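Local coordinates for protein acyltransferase (Actinoplanes teichomyceticus, PDB 4Q38) that transfers long fatty acyl chains from acyl-CoA to the amino sugar of teicoplanin-type glycopeptide antibiotics, acting as an N-acyltransferase, at residues L89-M101 against F125-V137. Residues are numbered along the deposited sequence; the frame is centred on the assembly and turned at random.
Sequences LLERTHHAIVRHM and FHVYVFLATVPAV
His94 and Thr133 form the polar link between helix 84-98 and helix 125-143, whose local axes pass 9.6 Å apart at a crossing angle of -54°. CG of His94 stands anti to the backbone N (chi1 163°), which carries the ring across to the partner helix. His94 ND1 donates to Thr133 OG1 at 2.9 Å, nearly straight (165°) and in the ring plane. Thr133 OG1 in turn donates to Val129 O, 2.6 Å away, one turn back in its own helix. Val98 CG2, one turn on from His94, covers one face of the imidazole toward its rim. Val98 CG1 lies 3.7 Å from both Thr133 CG2 and Ala136 CB. Toward the other end, Phe125 brings the CZ-CE1 edge of its ring against Leu89 and Leu90. Leu90 N lies at this edge, 3.6 Å from Phe125 CZ. The Leu89 side chain crosses that of Phe125 at about a right angle, its CG close to CZ. Leu90 CB lies by Phe125 CE1, and its CD1 extends away from the ring to Val129 N at 3.5 Å. Thr93 and Ile97 pack their methyls on Val129. Met101, bent at both later torsions, brings CE back onto Ala136 and Val137. The contact is buried packing within the N-terminal domain, away from the ligand pockets; Leu184 of helix 177-184 also touches Thr133. Donating to Val129 O while accepting from His94 fixes the hydroxyl's rotation, and the in-plane bond orients the imidazole; methyl and ring packing supplies the rest.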
ATOM      1  N   LEU A  89      -7.759 -18.325   9.103  1.00 32.54           N
ATOM      2  CA  LEU A  89      -7.575 -16.873   9.013  1.00 31.55           C
ATOM      3  C   LEU A  89      -7.429 -16.374   7.572  1.00 30.94           C
ATOM      4  O   LEU A  89      -7.945 -15.313   7.226  1.00 31.05           O
ATOM      5  CB  LEU A  89      -6.361 -16.461   9.836  1.00 30.29           C
ATOM      6  CG  LEU A  89      -6.169 -14.965  10.056  1.00 30.58           C
ATOM      7  CD1 LEU A  89      -7.317 -14.400  10.877  1.00 30.83           C
ATOM      8  CD2 LEU A  89      -4.837 -14.719  10.734  1.00 29.88           C
ATOM      9  N   LEU A  90      -6.726 -17.140   6.747  1.00 30.24           N
ATOM     10  CA  LEU A  90      -6.556 -16.824   5.334  1.00 31.14           C
ATOM     11  C   LEU A  90      -7.888 -16.757   4.581  1.00 32.07           C
ATOM     12  O   LEU A  90      -8.108 -15.841   3.793  1.00 30.48           O
ATOM     13  CB  LEU A  90      -5.628 -17.846   4.670  1.00 30.54           C
ATOM     14  CG  LEU A  90      -5.493 -17.832   3.148  1.00 31.62           C
ATOM     15  CD1 LEU A  90      -4.798 -16.564   2.662  1.00 29.38           C
ATOM     16  CD2 LEU A  90      -4.745 -19.081   2.691  1.00 33.14           C
ATOM     17  N   GLU A  91      -8.762 -17.731   4.826  1.00 31.52           N
ATOM     18  CA  GLU A  91     -10.082 -17.778   4.199  1.00 33.37           C
ATOM     19  C   GLU A  91     -10.933 -16.570   4.563  1.00 31.06           C
ATOM     20  O   GLU A  91     -11.532 -15.940   3.692  1.00 31.56           O
ATOM     21  CB  GLU A  91     -10.842 -19.033   4.640  1.00 36.03           C
ATOM     22  CG  GLU A  91     -10.297 -20.334   4.094  1.00 39.76           C
ATOM     23  CD  GLU A  91     -11.177 -21.508   4.468  1.00 42.46           C
ATOM     24  OE1 GLU A  91     -11.407 -21.733   5.678  1.00 41.29           O
ATOM     25  OE2 GLU A  91     -11.633 -22.205   3.543  1.00 45.65           O
ATOM     26  N   ARG A  92     -10.995 -16.279   5.859  1.00 30.86           N
ATOM     27  CA  ARG A  92     -11.842 -15.209   6.388  1.00 31.97           C
ATOM     28  C   ARG A  92     -11.299 -13.808   6.089  1.00 30.70           C
ATOM     29  O   ARG A  92     -12.073 -12.890   5.860  1.00 29.19           O
ATOM     30  CB  ARG A  92     -12.082 -15.397   7.886  1.00 32.36           C
ATOM     31  CG  ARG A  92     -13.124 -16.473   8.153  1.00 34.34           C
ATOM     32  CD  ARG A  92     -12.849 -17.285   9.402  1.00 35.64           C
ATOM     33  NE  ARG A  92     -13.708 -18.476   9.426  1.00 35.91           N
ATOM     34  CZ  ARG A  92     -13.418 -19.637   8.836  1.00 36.16           C
ATOM     35  NH1 ARG A  92     -12.272 -19.798   8.187  1.00 33.13           N
ATOM     36  NH2 ARG A  92     -14.279 -20.652   8.902  1.00 36.61           N
ATOM     37  N   THR A  93      -9.978 -13.667   6.084  1.00 29.55           N
ATOM     38  CA  THR A  93      -9.337 -12.390   5.748  1.00 29.66           C
ATOM     39  C   THR A  93      -9.592 -12.073   4.278  1.00 28.97           C
ATOM     40  O   THR A  93      -9.928 -10.935   3.918  1.00 28.61           O
ATOM     41  CB  THR A  93      -7.826 -12.426   6.058  1.00 28.85           C
ATOM     42  OG1 THR A  93      -7.647 -12.639   7.457  1.00 30.82           O
ATOM     43  CG2 THR A  93      -7.138 -11.107   5.679  1.00 27.76           C
ATOM     44  N   HIS A  94      -9.445 -13.088   3.432  1.00 30.63           N
ATOM     45  CA  HIS A  94      -9.826 -12.965   2.033  1.00 30.38           C
ATOM     46  C   HIS A  94     -11.258 -12.500   1.916  1.00 30.31           C
ATOM     47  O   HIS A  94     -11.556 -11.561   1.175  1.00 28.39           O
ATOM     48  CB  HIS A  94      -9.631 -14.281   1.302  1.00 29.97           C
ATOM     49  CG  HIS A  94     -10.370 -14.355  -0.012  1.00 30.44           C
ATOM     50  ND1 HIS A  94      -9.902 -13.790  -1.141  1.00 28.59           N
ATOM     51  CD2 HIS A  94     -11.592 -14.945  -0.343  1.00 30.81           C
ATOM     52  CE1 HIS A  94     -10.776 -14.006  -2.145  1.00 29.30           C
ATOM     53  NE2 HIS A  94     -11.806 -14.716  -1.657  1.00 30.48           N
ATOM     54  N   HIS A  95     -12.150 -13.161   2.650  1.00 30.73           N
ATOM     55  CA  HIS A  95     -13.578 -12.825   2.641  1.00 31.59           C
ATOM     56  C   HIS A  95     -13.837 -11.411   3.119  1.00 30.22           C
ATOM     57  O   HIS A  95     -14.617 -10.686   2.509  1.00 28.88           O
ATOM     58  CB  HIS A  95     -14.359 -13.846   3.470  1.00 32.86           C
ATOM     59  CG  HIS A  95     -15.858 -13.801   3.264  1.00 35.62           C
ATOM     60  ND1 HIS A  95     -16.716 -14.485   4.057  1.00 36.41           N
ATOM     61  CD2 HIS A  95     -16.643 -13.127   2.322  1.00 36.03           C
ATOM     62  CE1 HIS A  95     -17.984 -14.258   3.642  1.00 37.07           C
ATOM     63  NE2 HIS A  95     -17.936 -13.423   2.588  1.00 37.06           N
ATOM     64  N   ALA A  96     -13.164 -11.008   4.195  1.00 29.56           N
ATOM     65  CA  ALA A  96     -13.313  -9.666   4.758  1.00 30.39           C
ATOM     66  C   ALA A  96     -12.885  -8.563   3.792  1.00 30.52           C
ATOM     67  O   ALA A  96     -13.325  -7.420   3.920  1.00 30.61           O
ATOM     68  CB  ALA A  96     -12.557  -9.548   6.075  1.00 29.71           C
ATOM     69  N   ILE A  97     -12.026  -8.907   2.834  1.00 29.36           N
ATOM     70  CA  ILE A  97     -11.616  -7.964   1.784  1.00 28.53           C
ATOM     71  C   ILE A  97     -12.603  -7.932   0.609  1.00 28.99           C
ATOM     72  O   ILE A  97     -13.088  -6.853   0.230  1.00 28.65           O
ATOM     73  CB  ILE A  97     -10.165  -8.225   1.306  1.00 28.40           C
ATOM     74  CG1 ILE A  97      -9.183  -8.003   2.468  1.00 26.68           C
ATOM     75  CG2 ILE A  97      -9.811  -7.306   0.125  1.00 27.82           C
ATOM     76  CD1 ILE A  97      -7.764  -8.454   2.184  1.00 28.82           C
ATOM     77  N   VAL A  98     -12.921  -9.099   0.045  1.00 27.70           N
ATOM     78  CA  VAL A  98     -13.783  -9.152  -1.151  1.00 27.80           C
ATOM     79  C   VAL A  98     -15.228  -8.702  -0.898  1.00 29.03           C
ATOM     80  O   VAL A  98     -15.919  -8.289  -1.833  1.00 28.89           O
ATOM     81  CB  VAL A  98     -13.779 -10.524  -1.853  1.00 29.93           C
ATOM     82  CG1 VAL A  98     -12.393 -10.833  -2.400  1.00 29.57           C
ATOM     83  CG2 VAL A  98     -14.268 -11.632  -0.919  1.00 30.62           C
ATOM     84  N   ARG A  99     -15.664  -8.756   0.361  1.00 28.54           N
ATOM     85  CA  ARG A  99     -16.983  -8.245   0.740  1.00 30.88           C
ATOM     86  C   ARG A  99     -17.076  -6.732   0.494  1.00 31.55           C
ATOM     87  O   ARG A  99     -18.176  -6.184   0.370  1.00 31.34           O
ATOM     88  CB  ARG A  99     -17.296  -8.570   2.207  1.00 32.20           C
ATOM     89  CG  ARG A  99     -16.441  -7.815   3.206  1.00 34.30           C
ATOM     90  CD  ARG A  99     -16.912  -7.991   4.638  1.00 37.92           C
ATOM     91  NE  ARG A  99     -15.969  -7.403   5.595  1.00 39.63           N
ATOM     92  CZ  ARG A  99     -16.109  -7.466   6.920  1.00 43.67           C
ATOM     93  NH1 ARG A  99     -17.152  -8.086   7.453  1.00 45.66           N
ATOM     94  NH2 ARG A  99     -15.202  -6.912   7.718  1.00 44.30           N
ATOM     95  N   HIS A 100     -15.923  -6.062   0.435  1.00 29.44           N
ATOM     96  CA  HIS A 100     -15.872  -4.620   0.139  1.00 28.31           C
ATOM     97  C   HIS A 100     -15.335  -4.298  -1.228  1.00 27.78           C
ATOM     98  O   HIS A 100     -14.872  -3.170  -1.468  1.00 26.95           O
ATOM     99  CB  HIS A 100     -15.037  -3.903   1.188  1.00 28.56           C
ATOM    100  CG  HIS A 100     -15.632  -3.944   2.574  1.00 30.08           C
ATOM    101  ND1 HIS A 100     -16.920  -3.630   2.819  1.00 30.21           N
ATOM    102  CD2 HIS A 100     -15.063  -4.267   3.805  1.00 29.85           C
ATOM    103  CE1 HIS A 100     -17.165  -3.742   4.145  1.00 30.63           C
ATOM    104  NE2 HIS A 100     -16.029  -4.129   4.745  1.00 32.03           N
ATOM    105  N   MET A 101     -15.373  -5.271  -2.138  1.00 26.61           N
ATOM    106  CA  MET A 101     -14.920  -5.050  -3.509  1.00 26.71           C
ATOM    107  C   MET A 101     -15.593  -3.798  -4.091  1.00 27.28           C
ATOM    108  O   MET A 101     -16.817  -3.676  -4.048  1.00 26.08           O
ATOM    109  CB  MET A 101     -15.232  -6.268  -4.377  1.00 26.48           C
ATOM    110  CG  MET A 101     -14.672  -6.186  -5.790  1.00 26.56           C
ATOM    111  SD  MET A 101     -12.863  -6.208  -5.849  1.00 26.63           S
ATOM    112  CE  MET A 101     -12.536  -7.904  -5.392  1.00 25.49           C
ATOM    113  N   PHE A 125       2.105 -14.385   5.085  1.00 23.60           N
ATOM    114  CA  PHE A 125       0.650 -14.562   5.186  1.00 24.47           C
ATOM    115  C   PHE A 125      -0.141 -13.677   4.218  1.00 23.49           C
ATOM    116  O   PHE A 125      -1.001 -14.147   3.489  1.00 23.30           O
ATOM    117  CB  PHE A 125       0.158 -14.340   6.625  1.00 24.15           C
ATOM    118  CG  PHE A 125      -1.335 -14.483   6.783  1.00 25.47           C
ATOM    119  CD1 PHE A 125      -1.928 -15.750   6.848  1.00 25.89           C
ATOM    120  CD2 PHE A 125      -2.155 -13.357   6.853  1.00 25.41           C
ATOM    121  CE1 PHE A 125      -3.307 -15.884   6.976  1.00 26.28           C
ATOM    122  CE2 PHE A 125      -3.534 -13.484   6.986  1.00 26.22           C
ATOM    123  CZ  PHE A 125      -4.110 -14.752   7.054  1.00 26.39           C
ATOM    124  N   HIS A 126       0.150 -12.387   4.231  1.00 23.80           N
ATOM    125  CA  HIS A 126      -0.622 -11.429   3.434  1.00 24.15           C
ATOM    126  C   HIS A 126      -0.292 -11.454   1.974  1.00 23.86           C
ATOM    127  O   HIS A 126      -1.057 -10.963   1.140  1.00 24.46           O
ATOM    128  CB  HIS A 126      -0.477 -10.042   4.044  1.00 22.84           C
ATOM    129  CG  HIS A 126      -1.129  -9.943   5.392  1.00 22.64           C
ATOM    130  ND1 HIS A 126      -2.467 -10.003   5.546  1.00 22.96           N
ATOM    131  CD2 HIS A 126      -0.586  -9.839   6.672  1.00 21.73           C
ATOM    132  CE1 HIS A 126      -2.768  -9.930   6.861  1.00 22.57           C
ATOM    133  NE2 HIS A 126      -1.621  -9.822   7.546  1.00 23.02           N
ATOM    134  N   VAL A 127       0.847 -12.044   1.632  1.00 23.73           N
ATOM    135  CA  VAL A 127       1.102 -12.375   0.231  1.00 22.42           C
ATOM    136  C   VAL A 127       0.122 -13.465  -0.236  1.00 23.20           C
ATOM    137  O   VAL A 127      -0.427 -13.387  -1.356  1.00 23.23           O
ATOM    138  CB  VAL A 127       2.563 -12.818   0.011  1.00 23.05           C
ATOM    139  CG1 VAL A 127       2.796 -13.216  -1.442  1.00 23.21           C
ATOM    140  CG2 VAL A 127       3.516 -11.705   0.416  1.00 22.99           C
ATOM    141  N   TYR A 128      -0.104 -14.476   0.612  1.00 23.29           N
ATOM    142  CA  TYR A 128      -1.080 -15.538   0.281  1.00 24.41           C
ATOM    143  C   TYR A 128      -2.493 -14.969   0.181  1.00 24.01           C
ATOM    144  O   TYR A 128      -3.253 -15.343  -0.709  1.00 24.00           O
ATOM    145  CB  TYR A 128      -1.032 -16.702   1.290  1.00 24.13           C
ATOM    146  CG  TYR A 128       0.333 -17.340   1.360  1.00 24.36           C
ATOM    147  CD1 TYR A 128       0.916 -17.905   0.221  1.00 25.10           C
ATOM    148  CD2 TYR A 128       1.060 -17.334   2.540  1.00 25.21           C
ATOM    149  CE1 TYR A 128       2.184 -18.457   0.267  1.00 25.00           C
ATOM    150  CE2 TYR A 128       2.335 -17.883   2.601  1.00 26.00           C
ATOM    151  CZ  TYR A 128       2.884 -18.440   1.462  1.00 26.30           C
ATOM    152  OH  TYR A 128       4.140 -18.979   1.505  1.00 27.67           O
ATOM    153  N   VAL A 129      -2.832 -14.064   1.098  1.00 23.96           N
ATOM    154  CA  VAL A 129      -4.089 -13.317   0.995  1.00 23.84           C
ATOM    155  C   VAL A 129      -4.186 -12.643  -0.367  1.00 24.15           C
ATOM    156  O   VAL A 129      -5.208 -12.778  -1.047  1.00 23.33           O
ATOM    157  CB  VAL A 129      -4.251 -12.247   2.096  1.00 24.83           C
ATOM    158  CG1 VAL A 129      -5.530 -11.440   1.865  1.00 24.33           C
ATOM    159  CG2 VAL A 129      -4.314 -12.886   3.472  1.00 24.58           C
ATOM    160  N   PHE A 130      -3.120 -11.939  -0.765  1.00 23.24           N
ATOM    161  CA  PHE A 130      -3.116 -11.207  -2.029  1.00 23.92           C
ATOM    162  C   PHE A 130      -3.307 -12.180  -3.203  1.00 25.04           C
ATOM    163  O   PHE A 130      -4.174 -11.968  -4.050  1.00 24.72           O
ATOM    164  CB  PHE A 130      -1.805 -10.411  -2.184  1.00 23.13           C
ATOM    165  CG  PHE A 130      -1.837  -9.349  -3.264  1.00 23.60           C
ATOM    166  CD1 PHE A 130      -1.768  -9.690  -4.618  1.00 23.32           C
ATOM    167  CD2 PHE A 130      -1.886  -7.996  -2.919  1.00 22.51           C
ATOM    168  CE1 PHE A 130      -1.777  -8.705  -5.604  1.00 24.75           C
ATOM    169  CE2 PHE A 130      -1.899  -7.011  -3.898  1.00 22.79           C
ATOM    170  CZ  PHE A 130      -1.835  -7.362  -5.240  1.00 23.52           C
ATOM    171  N   LEU A 131      -2.502 -13.248  -3.231  1.00 26.16           N
ATOM    172  CA  LEU A 131      -2.588 -14.268  -4.292  1.00 26.23           C
ATOM    173  C   LEU A 131      -3.987 -14.889  -4.390  1.00 25.74           C
ATOM    174  O   LEU A 131      -4.508 -15.100  -5.483  1.00 26.59           O
ATOM    175  CB  LEU A 131      -1.550 -15.382  -4.065  1.00 26.20           C
ATOM    176  CG  LEU A 131      -0.072 -14.985  -4.146  1.00 26.91           C
ATOM    177  CD1 LEU A 131       0.854 -16.150  -3.829  1.00 27.13           C
ATOM    178  CD2 LEU A 131       0.263 -14.382  -5.503  1.00 26.23           C
ATOM    179  N   ALA A 132      -4.582 -15.185  -3.242  1.00 26.11           N
ATOM    180  CA  ALA A 132      -5.896 -15.812  -3.206  1.00 26.90           C
ATOM    181  C   ALA A 132      -6.987 -14.856  -3.699  1.00 28.42           C
ATOM    182  O   ALA A 132      -8.064 -15.294  -4.119  1.00 27.87           O
ATOM    183  CB  ALA A 132      -6.204 -16.293  -1.801  1.00 26.48           C
ATOM    184  N   THR A 133      -6.694 -13.557  -3.658  1.00 26.98           N
ATOM    185  CA  THR A 133      -7.692 -12.522  -3.948  1.00 26.25           C
ATOM    186  C   THR A 133      -7.544 -11.971  -5.367  1.00 26.52           C
ATOM    187  O   THR A 133      -8.436 -11.278  -5.862  1.00 27.02           O
ATOM    188  CB  THR A 133      -7.625 -11.396  -2.887  1.00 25.89           C
ATOM    189  OG1 THR A 133      -7.663 -11.982  -1.580  1.00 25.44           O
ATOM    190  CG2 THR A 133      -8.778 -10.398  -3.027  1.00 25.50           C
ATOM    191  N   VAL A 134      -6.439 -12.305  -6.034  1.00 25.59           N
ATOM    192  CA  VAL A 134      -6.203 -11.846  -7.402  1.00 25.28           C
ATOM    193  C   VAL A 134      -7.371 -12.186  -8.356  1.00 28.16           C
ATOM    194  O   VAL A 134      -7.815 -11.304  -9.105  1.00 26.23           O
ATOM    195  CB  VAL A 134      -4.844 -12.337  -7.971  1.00 25.44           C
ATOM    196  CG1 VAL A 134      -4.780 -12.175  -9.485  1.00 25.05           C
ATOM    197  CG2 VAL A 134      -3.685 -11.601  -7.310  1.00 24.12           C
ATOM    198  N   PRO A 135      -7.871 -13.453  -8.335  1.00 27.72           N
ATOM    199  CA  PRO A 135      -8.962 -13.766  -9.267  1.00 28.64           C
ATOM    200  C   PRO A 135     -10.192 -12.882  -9.051  1.00 27.47           C
ATOM    201  O   PRO A 135     -10.754 -12.371 -10.021  1.00 28.43           O
ATOM    202  CB  PRO A 135      -9.287 -15.234  -8.960  1.00 29.53           C
ATOM    203  CG  PRO A 135      -8.021 -15.795  -8.391  1.00 30.38           C
ATOM    204  CD  PRO A 135      -7.423 -14.651  -7.597  1.00 28.43           C
ATOM    205  N   ALA A 136     -10.586 -12.680  -7.796  1.00 25.40           N
ATOM    206  CA  ALA A 136     -11.717 -11.801  -7.484  1.00 26.61           C
ATOM    207  C   ALA A 136     -11.524 -10.363  -8.001  1.00 26.18           C
ATOM    208  O   ALA A 136     -12.410  -9.806  -8.659  1.00 25.83           O
ATOM    209  CB  ALA A 136     -11.980 -11.789  -5.984  1.00 25.17           C
ATOM    210  N   VAL A 137     -10.373  -9.754  -7.719  1.00 26.28           N
ATOM    211  CA  VAL A 137     -10.182  -8.361  -8.163  1.00 26.18           C
ATOM    212  C   VAL A 137     -10.065  -8.282  -9.685  1.00 26.72           C
ATOM    213  O   VAL A 137     -10.542  -7.325 -10.288  1.00 27.13           O
ATOM    214  CB  VAL A 137      -9.033  -7.617  -7.422  1.00 26.27           C
ATOM    215  CG1 VAL A 137      -7.653  -8.164  -7.807  1.00 26.99           C
ATOM    216  CG2 VAL A 137      -9.124  -6.112  -7.677  1.00 24.47           C
TER